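Local coordinates for protein methylmalonyl-CoA carboxyltransferase 12S subunit (Propionibacterium freudenreichii, PDB 1ON3) that catalyses transfer of the carboxyl group of methylmalonyl-CoA to the biotin of the 1.3S subunit and, as a hexamer, forms the core of transcarboxylase, at residues S347-A351 with H387-M391; Q366-V370 with A417-R421. All coordinates share one frame; numbering follows the deposited sequence.

Contacts 1 and 2 are neighbouring layers of the C-terminal half of the carboxyltransferase. Helix 344-359, in contact 1, leads directly into strand 364-370 of contact 2; helix 384-397 then comes before the 417-421 loop, and the segments of the two contacts alternate along the chain. Their centres lie about 13 Å apart, and Met391 joins them: its CE is 3.3 Å from Ala417 O and 3.8 Å from Met418 SD. Contact 1 extends in its polar part to a cadmium ion shared with a second subunit, whereas contact 2 remains within its own chain. Neither forms the substrate pocket, but a bound methylmalonyl-CoA comes to about 11 Å from Gly388, and one to about 10 Å from the Val370 side chain.

Contact 1. Residues S347-A351 with H387-M391; sequences SDKAA and HGAKM. With CD (cadmium ion), chain K.
Two helices of successive beta-alpha-beta crossovers in the crotonase-like C-terminal half, 344-359 and 384-397, pack nearly parallel (26°, axes 7.9 Å apart). The small residues allow the close approach: Ser347 CB sits 3.4 Å from His387 O, and Ala351 CB meets Lys390 CB at 3.6 Å. Met391 turns at chi3 (71°), which brings its CE to 3.7 Å from Ala350 CB. At the polar end the extended Lys390 carries NZ to the syn side of Asp348 OD1, a 2.8 Å salt bridge 21° out of the carboxylate plane; NZ also donates to Cys523 O. Asp348 OD2 accepts a 2.6 Å hydrogen bond from a water on the cadmium ion and pairs with Arg386 of a second subunit. The metal is bound by His387 NE2 at 2.3 Å, by four waters and by the same histidine of the second subunit; His387 ND1 bonds to Gly383 O of its own chain. Replacing Asp348 with alanine removes the carboxylate and would probably leave Lys390 and Arg386 of the second subunit without their shared anion and the metal-bound water without its acceptor. The carboxylate thus probably offsets positive charge gathered where the two subunits meet, including Lys390 of both, whose NZ atoms lie close together.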
loop_
_atom_site.group_PDB
_atom_site.type_symbol
_atom_site.label_atom_id
_atom_site.label_comp_id
_atom_site.label_asym_id
_atom_site.label_seq_id
_atom_site.Cartn_x
_atom_site.Cartn_y
_atom_site.Cartn_z
ATOM N N SER E 347 -10.374 -34.875 -9.140
ATOM C CA SER E 347 -10.632 -33.431 -9.007
ATOM C C SER E 347 -9.877 -32.861 -7.798
ATOM O O SER E 347 -9.292 -31.769 -7.877
ATOM C CB SER E 347 -12.137 -33.171 -8.842
ATOM O OG SER E 347 -12.843 -33.540 -10.021
ATOM N N ASP E 348 -9.910 -33.593 -6.680
ATOM C CA ASP E 348 -9.205 -33.175 -5.466
ATOM C C ASP E 348 -7.696 -33.174 -5.726
ATOM O O ASP E 348 -6.986 -32.228 -5.364
ATOM C CB ASP E 348 -9.465 -34.137 -4.297
ATOM C CG ASP E 348 -10.804 -33.917 -3.608
ATOM O OD1 ASP E 348 -11.339 -32.796 -3.628
ATOM O OD2 ASP E 348 -11.301 -34.880 -2.997
ATOM N N LYS E 349 -7.214 -34.260 -6.326
ATOM C CA LYS E 349 -5.790 -34.427 -6.646
ATOM C C LYS E 349 -5.287 -33.269 -7.497
ATOM O O LYS E 349 -4.232 -32.685 -7.229
ATOM C CB LYS E 349 -5.574 -35.745 -7.400
ATOM C CG LYS E 349 -4.130 -36.020 -7.813
ATOM C CD LYS E 349 -4.019 -37.372 -8.515
ATOM C CE LYS E 349 -2.598 -37.708 -8.941
ATOM N NZ LYS E 349 -2.482 -39.112 -9.485
ATOM N N ALA E 350 -6.054 -32.925 -8.521
ATOM C CA ALA E 350 -5.673 -31.836 -9.413
ATOM C C ALA E 350 -5.727 -30.471 -8.733
ATOM O O ALA E 350 -4.765 -29.697 -8.785
ATOM C CB ALA E 350 -6.577 -31.841 -10.657
ATOM N N ALA E 351 -6.850 -30.183 -8.090
ATOM C CA ALA E 351 -7.053 -28.890 -7.430
ATOM C C ALA E 351 -5.996 -28.559 -6.379
ATOM O O ALA E 351 -5.498 -27.434 -6.336
ATOM C CB ALA E 351 -8.459 -28.836 -6.802
ATOM N N HIS E 387 -16.904 -31.250 -5.903
ATOM C CA HIS E 387 -15.494 -31.630 -6.009
ATOM C C HIS E 387 -14.913 -31.165 -7.353
ATOM O O HIS E 387 -13.836 -30.578 -7.404
ATOM C CB HIS E 387 -15.297 -33.147 -5.853
ATOM C CG HIS E 387 -15.453 -33.642 -4.444
ATOM N ND1 HIS E 387 -16.683 -33.841 -3.855
ATOM C CD2 HIS E 387 -14.531 -33.982 -3.511
ATOM C CE1 HIS E 387 -16.512 -34.285 -2.620
ATOM N NE2 HIS E 387 -15.215 -34.378 -2.386
ATOM N N GLY E 388 -15.640 -31.415 -8.435
ATOM C CA GLY E 388 -15.177 -31.005 -9.748
ATOM C C GLY E 388 -15.001 -29.499 -9.793
ATOM O O GLY E 388 -14.094 -28.987 -10.450
ATOM N N ALA E 389 -15.858 -28.788 -9.066
ATOM C CA ALA E 389 -15.791 -27.328 -9.022
ATOM C C ALA E 389 -14.437 -26.834 -8.486
ATOM O O ALA E 389 -14.029 -25.702 -8.763
ATOM C CB ALA E 389 -16.919 -26.778 -8.157
ATOM N N LYS E 390 -13.755 -27.676 -7.714
ATOM C CA LYS E 390 -12.457 -27.310 -7.162
ATOM C C LYS E 390 -11.429 -27.071 -8.259
ATOM O O LYS E 390 -10.569 -26.220 -8.118
ATOM C CB LYS E 390 -11.945 -28.401 -6.230
ATOM C CG LYS E 390 -12.798 -28.575 -4.984
ATOM C CD LYS E 390 -12.289 -29.704 -4.099
ATOM C CE LYS E 390 -13.261 -29.920 -2.922
ATOM N NZ LYS E 390 -12.815 -31.027 -2.014
ATOM N N MET E 391 -11.499 -27.836 -9.343
ATOM C CA MET E 391 -10.547 -27.635 -10.440
ATOM C C MET E 391 -10.814 -26.298 -11.129
ATOM O O MET E 391 -9.887 -25.540 -11.420
ATOM C CB MET E 391 -10.654 -28.773 -11.459
ATOM C CG MET E 391 -10.106 -30.088 -10.940
ATOM S SD MET E 391 -10.231 -31.422 -12.140
ATOM C CE MET E 391 -8.986 -30.941 -13.354
HETATM CD CD CD K . -14.563 -34.907 -0.216
HETATM O O HOH W 1 -12.592 -34.087 -0.937
HETATM O O HOH W 2 -13.935 -37.189 -0.604
HETATM O O HOH W 3 -16.635 -35.975 0.365
HETATM O O HOH W 4 -15.317 -32.763 0.409
#

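Contact 2. Residues Q366-V370 with A417-R421; sequences QLVDV and AMCNR
The flat group is the Gln366 carboxamide: Cys419 CB comes over one of its faces, displaced toward NE2 at 3.9 Å, while its polar ends bond to Tyr395 OH through OE1 and to Thr404 OG1 through NE2, which fixes its rotation. Gln366 belongs to strand 364-370 of the crotonase-like C-terminal half, a central parallel strand between 326-333 and 402-407, and the loop following helix 412-416 lies across it. Thr404 OG1 also bonds to Cys419 O, tying the loop to the neighbouring strand. No hydrogen bond joins the two segments; Met418 supplies most of the loop's share of the contact. Its carbonyl O lies 3.3 Å from Gln366 CG, and its CB packs at 3.6 Å on Val368 CG2, the two side chains lying antiparallel as they pass; with CG1 anti to the backbone N (chi1 -174°), CG2 is the branch left beside that nitrogen. Farther along, Met418 CG sits more loosely against Val370 CG1, at 4.3 Å. Asn333 of strand 326-333 and Met391 of helix 384-397 also touch Met418, placing it between sheet and crossover helix. Bends at chi2 (-64°) and chi3 (-69°) fold the thioether back, bringing Met418 CE to 3.9 Å from Leu367 O.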
loop_
_atom_site.group_PDB
_atom_site.type_symbol
_atom_site.label_atom_id
_atom_site.label_comp_id
_atom_site.label_asym_id
_atom_site.label_seq_id
_atom_site.Cartn_x
_atom_site.Cartn_y
_atom_site.Cartn_z
ATOM N N GLN E 366 -0.775 -28.145 -18.673
ATOM C CA GLN E 366 -1.817 -29.163 -18.824
ATOM C C GLN E 366 -1.689 -29.930 -20.139
ATOM O O GLN E 366 -1.414 -29.334 -21.187
ATOM C CB GLN E 366 -3.220 -28.521 -18.802
ATOM C CG GLN E 366 -3.675 -27.945 -17.451
ATOM C CD GLN E 366 -2.786 -26.807 -16.971
ATOM O OE1 GLN E 366 -2.185 -26.893 -15.900
ATOM N NE2 GLN E 366 -2.704 -25.734 -17.764
ATOM N N LEU E 367 -1.883 -31.248 -20.068
ATOM C CA LEU E 367 -1.882 -32.112 -21.254
ATOM C C LEU E 367 -3.288 -32.717 -21.219
ATOM O O LEU E 367 -3.624 -33.493 -20.322
ATOM C CB LEU E 367 -0.812 -33.198 -21.147
ATOM C CG LEU E 367 0.620 -32.674 -21.029
ATOM C CD1 LEU E 367 1.575 -33.877 -20.967
ATOM C CD2 LEU E 367 0.959 -31.752 -22.203
ATOM N N VAL E 368 -4.106 -32.345 -22.200
ATOM C CA VAL E 368 -5.502 -32.755 -22.231
ATOM C C VAL E 368 -5.967 -33.852 -23.190
ATOM O O VAL E 368 -5.703 -33.811 -24.391
ATOM C CB VAL E 368 -6.403 -31.509 -22.469
ATOM C CG1 VAL E 368 -7.882 -31.891 -22.366
ATOM C CG2 VAL E 368 -6.071 -30.413 -21.460
ATOM N N ASP E 369 -6.680 -34.820 -22.622
ATOM C CA ASP E 369 -7.291 -35.922 -23.356
ATOM C C ASP E 369 -8.338 -36.452 -22.381
ATOM O O ASP E 369 -8.142 -37.473 -21.731
ATOM C CB ASP E 369 -6.277 -37.016 -23.691
ATOM C CG ASP E 369 -6.819 -38.002 -24.712
ATOM O OD1 ASP E 369 -8.039 -37.933 -24.993
ATOM O OD2 ASP E 369 -6.046 -38.842 -25.225
ATOM N N VAL E 370 -9.451 -35.732 -22.272
ATOM C CA VAL E 370 -10.510 -36.078 -21.327
ATOM C C VAL E 370 -11.880 -36.106 -22.012
ATOM O O VAL E 370 -12.302 -35.130 -22.634
ATOM C CB VAL E 370 -10.486 -35.063 -20.127
ATOM C CG1 VAL E 370 -10.758 -33.635 -20.625
ATOM C CG2 VAL E 370 -11.487 -35.481 -19.044
ATOM N N ALA E 417 -12.325 -27.708 -17.084
ATOM C CA ALA E 417 -11.677 -28.030 -15.812
ATOM C C ALA E 417 -10.175 -28.233 -15.978
ATOM O O ALA E 417 -9.431 -28.168 -14.999
ATOM C CB ALA E 417 -12.304 -29.272 -15.216
ATOM N N MET E 418 -9.740 -28.489 -17.211
ATOM C CA MET E 418 -8.325 -28.679 -17.494
ATOM C C MET E 418 -7.671 -27.382 -17.972
ATOM O O MET E 418 -6.657 -27.398 -18.675
ATOM C CB MET E 418 -8.118 -29.783 -18.526
ATOM C CG MET E 418 -8.453 -31.183 -18.020
ATOM S SD MET E 418 -7.368 -31.722 -16.678
ATOM C CE MET E 418 -5.816 -31.921 -17.561
ATOM N N CYS E 419 -8.289 -26.267 -17.591
ATOM C CA CYS E 419 -7.794 -24.927 -17.877
ATOM C C CYS E 419 -7.672 -24.505 -19.342
ATOM O O CYS E 419 -6.585 -24.563 -19.918
ATOM C CB CYS E 419 -6.438 -24.731 -17.192
ATOM S SG CYS E 419 -5.962 -23.007 -16.992
ATOM N N ASN E 420 -8.778 -24.060 -19.937
ATOM C CA ASN E 420 -8.737 -23.594 -21.322
ATOM C C ASN E 420 -8.507 -22.079 -21.270
ATOM O O ASN E 420 -8.268 -21.526 -20.190
ATOM C CB ASN E 420 -10.053 -23.943 -22.037
ATOM C CG ASN E 420 -11.155 -22.946 -21.757
ATOM O OD1 ASN E 420 -11.303 -22.463 -20.633
ATOM N ND2 ASN E 420 -11.946 -22.637 -22.786
ATOM N N ARG E 421 -8.575 -21.396 -22.414
ATOM C CA ARG E 421 -8.350 -19.951 -22.440
ATOM C C ARG E 421 -9.275 -19.180 -21.507
ATOM O O ARG E 421 -8.880 -18.194 -20.883
ATOM C CB ARG E 421 -8.548 -19.418 -23.859
ATOM C CG ARG E 421 -8.501 -17.913 -23.953
ATOM C CD ARG E 421 -7.153 -17.462 -24.443
ATOM N NE ARG E 421 -6.901 -17.995 -25.776
ATOM C CZ ARG E 421 -5.687 -18.139 -26.295
ATOM N NH1 ARG E 421 -4.617 -17.788 -25.585
ATOM N NH2 ARG E 421 -5.544 -18.648 -27.515
#